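Local coordinates for MucR Phosphodiesterase (Pseudomonas aeruginosa, PDB 5M1T), which is an EAL-domain protein of the phosphodiesterase family that binds C2E and two magnesium ions, at residues A[58-70]-A[115-127]. Residues are numbered along the deposited sequence; the frame is centred on the assembly and turned at random.
With MG (magnesium ion), chain D; C2E (9,9'-[(2R,3R,3aS,5S,7aR,9R,10R,10aS,12S,14aR)-3,5,10,12-tetrahydroxy-5,12-dioxidooctahydro-2H,7H-difuro[3,2-d:3',2'-j][1,3,7,9,2,8]tetraoxadiphosphacyclododecine-2,9-diyl]bis(2-amino-1,9-dihydro-6H-purin-6-one)), chain C.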
ATOM      1  N   ASN A  58      33.821  -4.735  14.498  1.00 38.01           N
ATOM      2  CA  ASN A  58      33.852  -6.004  13.779  1.00 41.45           C
ATOM      3  C   ASN A  58      33.241  -7.125  14.604  1.00 42.53           C
ATOM      4  O   ASN A  58      33.558  -8.277  14.396  1.00 42.83           O
ATOM      5  CB  ASN A  58      35.289  -6.331  13.452  1.00 44.18           C
ATOM      6  CG  ASN A  58      35.428  -7.014  12.128  1.00 47.15           C
ATOM      7  OD1 ASN A  58      34.459  -7.562  11.584  1.00 50.83           O
ATOM      8  ND2 ASN A  58      36.638  -6.986  11.587  1.00 48.94           N
ATOM      9  N   GLY A  59      32.364  -6.721  15.536  1.00 45.04           N
ATOM     10  CA  GLY A  59      31.959  -7.467  16.749  1.00 43.36           C
ATOM     11  C   GLY A  59      31.142  -8.574  16.196  1.00 43.53           C
ATOM     12  O   GLY A  59      31.186  -8.772  14.987  1.00 48.20           O
ATOM     13  N   PRO A  60      30.361  -9.276  17.027  1.00 40.69           N
ATOM     14  CA  PRO A  60      29.629 -10.380  16.415  1.00 40.33           C
ATOM     15  C   PRO A  60      28.651  -9.919  15.313  1.00 39.48           C
ATOM     16  O   PRO A  60      28.067  -8.825  15.357  1.00 37.36           O
ATOM     17  CB  PRO A  60      28.844 -10.986  17.581  1.00 40.13           C
ATOM     18  CG  PRO A  60      28.604  -9.835  18.489  1.00 40.66           C
ATOM     19  CD  PRO A  60      29.783  -8.885  18.317  1.00 41.34           C
ATOM     20  N   MET A  61      28.526 -10.781  14.315  1.00 38.63           N
ATOM     21  CA  MET A  61      27.481 -10.739  13.331  1.00 36.46           C
ATOM     22  C   MET A  61      26.164 -10.825  14.085  1.00 34.84           C
ATOM     23  O   MET A  61      25.989 -11.718  14.907  1.00 34.30           O
ATOM     24  CB  MET A  61      27.691 -11.935  12.417  1.00 36.93           C
ATOM     25  CG  MET A  61      26.632 -12.149  11.373  1.00 38.27           C
ATOM     26  SD  MET A  61      27.233 -13.218  10.044  1.00 39.69           S
ATOM     27  CE  MET A  61      25.864 -12.977   8.955  1.00 38.36           C
ATOM     28  N   ILE A  62      25.272  -9.860  13.848  1.00 32.98           N
ATOM     29  CA  ILE A  62      23.933  -9.835  14.474  1.00 32.10           C
ATOM     30  C   ILE A  62      22.798 -10.173  13.499  1.00 30.41           C
ATOM     31  O   ILE A  62      21.630 -10.092  13.860  1.00 30.55           O
ATOM     32  CB  ILE A  62      23.615  -8.460  15.080  1.00 32.24           C
ATOM     33  CG1 ILE A  62      23.726  -7.355  14.014  1.00 32.26           C
ATOM     34  CG2 ILE A  62      24.535  -8.187  16.262  1.00 33.24           C
ATOM     35  CD1 ILE A  62      23.199  -6.011  14.456  1.00 32.59           C
ATOM     36  N   GLY A  63      23.138 -10.523  12.264  1.00 29.54           N
ATOM     37  CA  GLY A  63      22.149 -10.893  11.255  1.00 28.19           C
ATOM     38  C   GLY A  63      22.621 -10.686   9.831  1.00 26.76           C
ATOM     39  O   GLY A  63      23.814 -10.470   9.589  1.00 26.73           O
ATOM     40  N   VAL A  64      21.674 -10.734   8.894  1.00 24.71           N
ATOM     41  CA  VAL A  64      21.969 -10.448   7.516  1.00 24.43           C
ATOM     42  C   VAL A  64      20.874  -9.613   6.861  1.00 23.74           C
ATOM     43  O   VAL A  64      19.743  -9.592   7.335  1.00 23.43           O
ATOM     44  CB  VAL A  64      22.156 -11.742   6.680  1.00 25.13           C
ATOM     45  CG1 VAL A  64      23.346 -12.531   7.192  1.00 25.83           C
ATOM     46  CG2 VAL A  64      20.913 -12.612   6.687  1.00 24.79           C
ATOM     47  N   GLU A  65      21.217  -8.938   5.768  1.00 22.39           N
ATOM     48  CA  GLU A  65      20.217  -8.403   4.866  1.00 22.01           C
ATOM     49  C   GLU A  65      20.076  -9.345   3.663  1.00 21.73           C
ATOM     50  O   GLU A  65      21.066  -9.688   3.036  1.00 21.74           O
ATOM     51  CB  GLU A  65      20.598  -6.988   4.391  1.00 21.58           C
ATOM     52  CG  GLU A  65      19.551  -6.373   3.493  1.00 21.55           C
ATOM     53  CD  GLU A  65      19.844  -4.916   3.082  1.00 21.16           C
ATOM     54  OE1 GLU A  65      20.907  -4.369   3.463  1.00 21.18           O
ATOM     55  OE2 GLU A  65      18.994  -4.327   2.382  1.00 19.76           O
ATOM     56  N   ALA A  66      18.855  -9.737   3.345  1.00 21.04           N
ATOM     57  CA  ALA A  66      18.585 -10.502   2.153  1.00 21.51           C
ATOM     58  C   ALA A  66      18.580  -9.591   0.942  1.00 21.36           C
ATOM     59  O   ALA A  66      17.923  -8.545   0.958  1.00 21.32           O
ATOM     60  CB  ALA A  66      17.219 -11.218   2.265  1.00 21.35           C
ATOM     61  N   LEU A  67      19.301 -10.002  -0.095  1.00 21.32           N
ATOM     62  CA  LEU A  67      19.489  -9.226  -1.305  1.00 21.79           C
ATOM     63  C   LEU A  67      19.281 -10.110  -2.569  1.00 22.14           C
ATOM     64  O   LEU A  67      19.949 -11.127  -2.780  1.00 21.37           O
ATOM     65  CB  LEU A  67      20.900  -8.610  -1.316  1.00 22.20           C
ATOM     66  CG  LEU A  67      21.178  -7.521  -0.274  1.00 22.50           C
ATOM     67  CD1 LEU A  67      22.675  -7.152  -0.188  1.00 23.05           C
ATOM     68  CD2 LEU A  67      20.331  -6.279  -0.570  1.00 22.56           C
ATOM     69  N   LEU A  68      18.344  -9.698  -3.409  1.00 22.52           N
ATOM     70  CA  LEU A  68      17.935 -10.496  -4.529  1.00 22.56           C
ATOM     71  C   LEU A  68      18.975 -10.422  -5.640  1.00 23.26           C
ATOM     72  O   LEU A  68      19.547  -9.355  -5.907  1.00 22.70           O
ATOM     73  CB  LEU A  68      16.577 -10.011  -5.029  1.00 22.68           C
ATOM     74  CG  LEU A  68      15.858 -10.809  -6.137  1.00 23.21           C
ATOM     75  CD1 LEU A  68      15.496 -12.188  -5.649  1.00 23.37           C
ATOM     76  CD2 LEU A  68      14.615 -10.053  -6.613  1.00 23.25           C
ATOM     77  N   ARG A  69      19.234 -11.568  -6.267  1.00 23.86           N
ATOM     78  CA  ARG A  69      20.078 -11.639  -7.451  1.00 24.79           C
ATOM     79  C   ARG A  69      19.367 -12.458  -8.547  1.00 25.70           C
ATOM     80  O   ARG A  69      18.496 -13.299  -8.263  1.00 25.27           O
ATOM     81  CB  ARG A  69      21.394 -12.279  -7.097  1.00 25.10           C
ATOM     82  CG  ARG A  69      22.180 -11.525  -6.023  1.00 25.87           C
ATOM     83  CD  ARG A  69      23.017 -10.418  -6.649  1.00 26.07           C
ATOM     84  NE  ARG A  69      23.723  -9.590  -5.661  1.00 26.91           N
ATOM     85  CZ  ARG A  69      23.186  -8.614  -4.922  1.00 26.46           C
ATOM     86  NH1 ARG A  69      21.904  -8.328  -4.988  1.00 26.51           N
ATOM     87  NH2 ARG A  69      23.943  -7.925  -4.089  1.00 26.63           N
ATOM     88  N   TRP A  70      19.723 -12.212  -9.796  1.00 26.71           N
ATOM     89  CA  TRP A  70      19.136 -12.979 -10.889  1.00 28.11           C
ATOM     90  C   TRP A  70      20.267 -13.650 -11.678  1.00 29.06           C
ATOM     91  O   TRP A  70      21.065 -12.980 -12.335  1.00 29.56           O
ATOM     92  CB  TRP A  70      18.258 -12.041 -11.732  1.00 28.47           C
ATOM     93  CG  TRP A  70      17.553 -12.645 -12.920  1.00 29.65           C
ATOM     94  CD1 TRP A  70      17.453 -13.954 -13.250  1.00 30.17           C
ATOM     95  CD2 TRP A  70      16.821 -11.920 -13.912  1.00 30.13           C
ATOM     96  NE1 TRP A  70      16.706 -14.097 -14.398  1.00 31.16           N
ATOM     97  CE2 TRP A  70      16.302 -12.856 -14.818  1.00 30.77           C
ATOM     98  CE3 TRP A  70      16.548 -10.562 -14.108  1.00 30.47           C
ATOM     99  CZ2 TRP A  70      15.526 -12.482 -15.930  1.00 31.49           C
ATOM    100  CZ3 TRP A  70      15.759 -10.189 -15.206  1.00 30.99           C
ATOM    101  CH2 TRP A  70      15.266 -11.149 -16.103  1.00 31.04           C
ATOM    102  N   GLY A 115      21.575 -23.198  15.427  1.00 34.25           N
ATOM    103  CA  GLY A 115      22.131 -22.654  16.648  1.00 35.23           C
ATOM    104  C   GLY A 115      22.602 -21.222  16.532  1.00 34.62           C
ATOM    105  O   GLY A 115      23.320 -20.774  17.384  1.00 36.12           O
ATOM    106  N   HIS A 116      22.189 -20.492  15.499  1.00 33.88           N
ATOM    107  CA  HIS A 116      22.544 -19.070  15.389  1.00 32.67           C
ATOM    108  C   HIS A 116      21.462 -18.181  15.969  1.00 31.88           C
ATOM    109  O   HIS A 116      20.792 -17.426  15.272  1.00 32.37           O
ATOM    110  CB  HIS A 116      22.876 -18.719  13.944  1.00 32.32           C
ATOM    111  CG  HIS A 116      23.872 -19.649  13.336  1.00 32.82           C
ATOM    112  ND1 HIS A 116      25.228 -19.528  13.558  1.00 34.27           N
ATOM    113  CD2 HIS A 116      23.713 -20.750  12.569  1.00 32.69           C
ATOM    114  CE1 HIS A 116      25.867 -20.510  12.935  1.00 33.90           C
ATOM    115  NE2 HIS A 116      24.969 -21.268  12.332  1.00 33.85           N
ATOM    116  N   ALA A 117      21.369 -18.238  17.286  1.00 32.66           N
ATOM    117  CA  ALA A 117      20.296 -17.625  18.076  1.00 32.87           C
ATOM    118  C   ALA A 117      20.215 -16.108  18.062  1.00 32.36           C
ATOM    119  O   ALA A 117      19.157 -15.536  18.381  1.00 31.86           O
ATOM    120  CB  ALA A 117      20.447 -18.077  19.524  1.00 33.75           C
ATOM    121  N   ASP A 118      21.315 -15.445  17.753  1.00 32.36           N
ATOM    122  CA  ASP A 118      21.310 -13.992  17.823  1.00 33.75           C
ATOM    123  C   ASP A 118      21.388 -13.370  16.432  1.00 31.76           C
ATOM    124  O   ASP A 118      21.910 -12.269  16.276  1.00 31.85           O
ATOM    125  CB  ASP A 118      22.447 -13.494  18.730  1.00 36.55           C
ATOM    126  CG  ASP A 118      22.315 -14.012  20.191  1.00 40.12           C
ATOM    127  OD1 ASP A 118      21.259 -14.603  20.560  1.00 42.37           O
ATOM    128  OD2 ASP A 118      23.274 -13.831  20.983  1.00 44.37           O
ATOM    129  N   TRP A 119      20.906 -14.094  15.422  1.00 29.78           N
ATOM    130  CA  TRP A 119      20.766 -13.529  14.078  1.00 28.60           C
ATOM    131  C   TRP A 119      19.327 -13.191  13.754  1.00 27.10           C
ATOM    132  O   TRP A 119      18.417 -13.893  14.116  1.00 25.64           O
ATOM    133  CB  TRP A 119      21.252 -14.479  12.999  1.00 28.93           C
ATOM    134  CG  TRP A 119      22.714 -14.741  12.996  1.00 29.28           C
ATOM    135  CD1 TRP A 119      23.621 -14.276  13.876  1.00 29.53           C
ATOM    136  CD2 TRP A 119      23.427 -15.601  12.097  1.00 29.69           C
ATOM    137  NE1 TRP A 119      24.857 -14.755  13.576  1.00 29.50           N
ATOM    138  CE2 TRP A 119      24.770 -15.574  12.485  1.00 29.82           C
ATOM    139  CE3 TRP A 119      23.045 -16.416  11.020  1.00 30.53           C
ATOM    140  CZ2 TRP A 119      25.750 -16.303  11.837  1.00 30.55           C
ATOM    141  CZ3 TRP A 119      24.012 -17.140  10.357  1.00 30.83           C
ATOM    142  CH2 TRP A 119      25.360 -17.082  10.777  1.00 31.74           C
ATOM    143  N   ASN A 120      19.165 -12.075  13.068  1.00 26.92           N
ATOM    144  CA  ASN A 120      17.926 -11.697  12.435  1.00 26.51           C
ATOM    145  C   ASN A 120      18.089 -11.599  10.921  1.00 24.53           C
ATOM    146  O   ASN A 120      19.205 -11.557  10.406  1.00 23.81           O
ATOM    147  CB  ASN A 120      17.477 -10.354  12.997  1.00 27.81           C
ATOM    148  CG  ASN A 120      17.158 -10.440  14.466  1.00 30.52           C
ATOM    149  OD1 ASN A 120      16.652 -11.484  14.966  1.00 32.59           O
ATOM    150  ND2 ASN A 120      17.460  -9.353  15.200  1.00 31.08           N
ATOM    151  N   ILE A 121      16.972 -11.570  10.196  1.00 22.96           N
ATOM    152  CA  ILE A 121      17.067 -11.381   8.772  1.00 22.41           C
ATOM    153  C   ILE A 121      16.240 -10.183   8.338  1.00 21.82           C
ATOM    154  O   ILE A 121      15.081 -10.029   8.723  1.00 21.95           O
ATOM    155  CB  ILE A 121      16.692 -12.628   7.947  1.00 22.13           C
ATOM    156  CG1 ILE A 121      16.971 -12.372   6.449  1.00 21.66           C
ATOM    157  CG2 ILE A 121      15.220 -12.991   8.110  1.00 22.33           C
ATOM    158  CD1 ILE A 121      17.325 -13.636   5.711  1.00 21.75           C
ATOM    159  N   ALA A 122      16.851  -9.355   7.508  1.00 21.05           N
ATOM    160  CA  ALA A 122      16.213  -8.142   7.021  1.00 20.92           C
ATOM    161  C   ALA A 122      15.802  -8.279   5.553  1.00 20.78           C
ATOM    162  O   ALA A 122      16.590  -8.669   4.711  1.00 20.51           O
ATOM    163  CB  ALA A 122      17.175  -6.980   7.179  1.00 20.70           C
ATOM    164  N   VAL A 123      14.552  -7.966   5.261  1.00 21.03           N
ATOM    165  CA  VAL A 123      14.011  -8.079   3.896  1.00 20.97           C
ATOM    166  C   VAL A 123      13.541  -6.704   3.416  1.00 20.55           C
ATOM    167  O   VAL A 123      12.865  -5.981   4.144  1.00 21.21           O
ATOM    168  CB  VAL A 123      12.820  -9.063   3.847  1.00 21.49           C
ATOM    169  CG1 VAL A 123      12.118  -9.020   2.488  1.00 21.56           C
ATOM    170  CG2 VAL A 123      13.300 -10.473   4.181  1.00 21.52           C
ATOM    171  N   ASN A 124      13.889  -6.344   2.204  1.00 19.89           N
ATOM    172  CA  ASN A 124      13.504  -5.044   1.682  1.00 20.17           C
ATOM    173  C   ASN A 124      12.088  -5.009   1.161  1.00 21.21           C
ATOM    174  O   ASN A 124      11.639  -5.972   0.523  1.00 21.61           O
ATOM    175  CB  ASN A 124      14.457  -4.650   0.571  1.00 19.72           C
ATOM    176  CG  ASN A 124      15.843  -4.329   1.102  1.00 19.21           C
ATOM    177  OD1 ASN A 124      16.039  -3.303   1.747  1.00 19.62           O
ATOM    178  ND2 ASN A 124      16.788  -5.210   0.876  1.00 18.63           N
ATOM    179  N   LEU A 125      11.394  -3.878   1.400  1.00 21.74           N
ATOM    180  CA  LEU A 125      10.067  -3.630   0.810  1.00 21.58           C
ATOM    181  C   LEU A 125      10.073  -2.381  -0.078  1.00 22.20           C
ATOM    182  O   LEU A 125      10.413  -1.296   0.355  1.00 21.59           O
ATOM    183  CB  LEU A 125       9.014  -3.471   1.902  1.00 21.42           C
ATOM    184  CG  LEU A 125       8.839  -4.640   2.898  1.00 21.49           C
ATOM    185  CD1 LEU A 125       7.821  -4.317   3.965  1.00 21.78           C
ATOM    186  CD2 LEU A 125       8.385  -5.874   2.169  1.00 21.71           C
ATOM    187  N   SER A 126       9.693  -2.565  -1.339  1.00 23.20           N
ATOM    188  CA  SER A 126       9.489  -1.462  -2.273  1.00 23.83           C
ATOM    189  C   SER A 126       8.261  -0.670  -1.835  1.00 24.83           C
ATOM    190  O   SER A 126       7.519  -1.096  -0.945  1.00 25.35           O
ATOM    191  CB  SER A 126       9.254  -1.983  -3.677  1.00 23.10           C
ATOM    192  OG  SER A 126       7.942  -2.507  -3.750  1.00 23.11           O
ATOM    193  N   ALA A 127       8.052   0.471  -2.483  1.00 25.10           N
ATOM    194  CA  ALA A 127       6.896   1.305  -2.209  1.00 25.47           C
ATOM    195  C   ALA A 127       5.572   0.564  -2.491  1.00 25.62           C
ATOM    196  O   ALA A 127       4.601   0.700  -1.754  1.00 25.59           O
ATOM    197  CB  ALA A 127       6.992   2.587  -3.031  1.00 25.46           C
TER
HETATM  198 MG    MG D 702      17.956  -2.393   2.466  1.00 13.87          MG
HETATM  199  P1  C2E C 701      19.685  -1.495  -0.307  1.00 22.24           P
HETATM  200  O2P C2E C 701      18.487  -1.890   0.510  1.00 20.84           O
HETATM  201  O1P C2E C 701      20.319  -0.173   0.074  1.00 23.32           O
HETATM  202  O5' C2E C 701      20.754  -2.672  -0.173  1.00 22.29           O
HETATM  203  C5' C2E C 701      22.123  -2.391   0.012  1.00 23.46           C
HETATM  204  C4' C2E C 701      22.851  -2.331  -1.311  1.00 24.20           C
HETATM  205  O4' C2E C 701      24.188  -1.852  -1.069  1.00 24.39           O
HETATM  206  C3' C2E C 701      23.000  -3.698  -1.957  1.00 24.54           C
HETATM  207  O3' C2E C 701      22.994  -3.537  -3.375  1.00 24.24           O
HETATM  208  C2' C2E C 701      24.373  -4.161  -1.523  1.00 24.90           C
HETATM  209  O2' C2E C 701      24.962  -5.102  -2.422  1.00 24.85           O
HETATM  210  C1' C2E C 701      25.110  -2.830  -1.554  1.00 25.52           C
HETATM  211  N9  C2E C 701      26.312  -2.794  -0.722  1.00 26.89           N
HETATM  212  C8  C2E C 701      26.459  -3.301   0.512  1.00 28.42           C
HETATM  213  N7  C2E C 701      27.709  -3.063   0.966  1.00 28.63           N
HETATM  214  C5  C2E C 701      28.364  -2.383   0.014  1.00 27.16           C
HETATM  215  C6  C2E C 701      29.709  -1.822  -0.145  1.00 27.17           C
HETATM  216  O6  C2E C 701      30.546  -1.930   0.779  1.00 26.62           O
HETATM  217  N1  C2E C 701      29.982  -1.194  -1.300  1.00 27.66           N
HETATM  218  C2  C2E C 701      29.075  -1.075  -2.297  1.00 27.78           C
HETATM  219  N2  C2E C 701      29.411  -0.437  -3.441  1.00 28.62           N
HETATM  220  N3  C2E C 701      27.823  -1.558  -2.208  1.00 27.41           N
HETATM  221  C4  C2E C 701      27.435  -2.213  -1.098  1.00 27.29           C
HETATM  222  P11 C2E C 701      22.096  -4.494  -4.303  1.00 24.35           P
HETATM  223  O21 C2E C 701      22.209  -5.917  -3.780  1.00 25.26           O
HETATM  224  O11 C2E C 701      22.603  -4.414  -5.704  1.00 23.75           O
HETATM  225  O5A C2E C 701      20.584  -3.993  -4.165  1.00 23.76           O
HETATM  226  C5A C2E C 701      20.268  -2.654  -4.557  1.00 23.16           C
HETATM  227  C4A C2E C 701      18.889  -2.288  -4.054  1.00 22.66           C
HETATM  228  O4A C2E C 701      17.912  -3.192  -4.561  1.00 22.85           O
HETATM  229  C3A C2E C 701      18.752  -2.427  -2.560  1.00 22.98           C
HETATM  230  O3A C2E C 701      19.287  -1.319  -1.859  1.00 23.46           O
HETATM  231  C2A C2E C 701      17.263  -2.566  -2.379  1.00 22.75           C
HETATM  232  O2A C2E C 701      16.610  -1.306  -2.440  1.00 23.97           O
HETATM  233  C1A C2E C 701      16.861  -3.352  -3.602  1.00 22.88           C
HETATM  234  N91 C2E C 701      16.655  -4.786  -3.250  1.00 23.00           N
HETATM  235  C81 C2E C 701      17.568  -5.775  -3.157  1.00 22.66           C
HETATM  236  N71 C2E C 701      16.970  -6.956  -2.843  1.00 22.34           N
HETATM  237  C51 C2E C 701      15.653  -6.704  -2.737  1.00 22.03           C
HETATM  238  C61 C2E C 701      14.441  -7.481  -2.423  1.00 22.16           C
HETATM  239  O61 C2E C 701      14.523  -8.700  -2.160  1.00 22.02           O
HETATM  240  N11 C2E C 701      13.263  -6.833  -2.418  1.00 22.23           N
HETATM  241  C21 C2E C 701      13.173  -5.511  -2.682  1.00 22.82           C
HETATM  242  N21 C2E C 701      11.968  -4.915  -2.663  1.00 24.19           N
HETATM  243  N31 C2E C 701      14.236  -4.732  -2.976  1.00 22.31           N
HETATM  244  C41 C2E C 701      15.464  -5.282  -3.000  1.00 22.18           C
HETATM  245  O   HOH W   1      27.071 -14.660  15.217  1.00 41.59           O
HETATM  246  O   HOH W   2      15.325  -8.141   0.487  1.00 18.79           O
HETATM  247  O   HOH W   3      20.015  -1.969   2.981  1.00 24.74           O
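Glu65 and Asn124, from neighbouring parallel strands of the EAL barrel, meet at a magnesium ion. Glu65 OE2 and Asn124 OD1 each lie 2.2 Å from the metal, whose shell also takes Glu156, Asp186, a water and C2E O2P. Asn124 ND2 donates to the anti lone pair of Glu65 OE2 at 2.8 Å, with OE2 almost in the amide plane of Asn124, while carboxylate and amide are turned 49° apart. An extended Glu65 chain, CG anti to the backbone N (chi1 -178°), carries the carboxylate there; OE1 accepts a hydrogen bond from Gln263 and forms a salt bridge with Lys207.

Along the strands the backbones are laced in parallel register. Val64 N donates to Asn120 O, Ala122 N to Val64 O and Ala66 N to Ala122 O in hydrogen bonds of 2.9 to 3.0 Å. On the face toward helix 93-113, Val64 CG2 packs on Ile121 CD1 at 3.9 Å.

At the far end, Met61 CG lies 3.6 Å above the Trp119 ring plane, offset toward the rim, with His116 CB over the opposite face. Met61 SD approaches obliquely, 4.5 Å from the centroid of the six-membered ring of Trp119, a Met-aromatic contact. A water bridges Trp119 NE1 and Met61 O.

The amide of Asn124 thus serves metal and carboxylate at once, which probably limits rotation of both side chains.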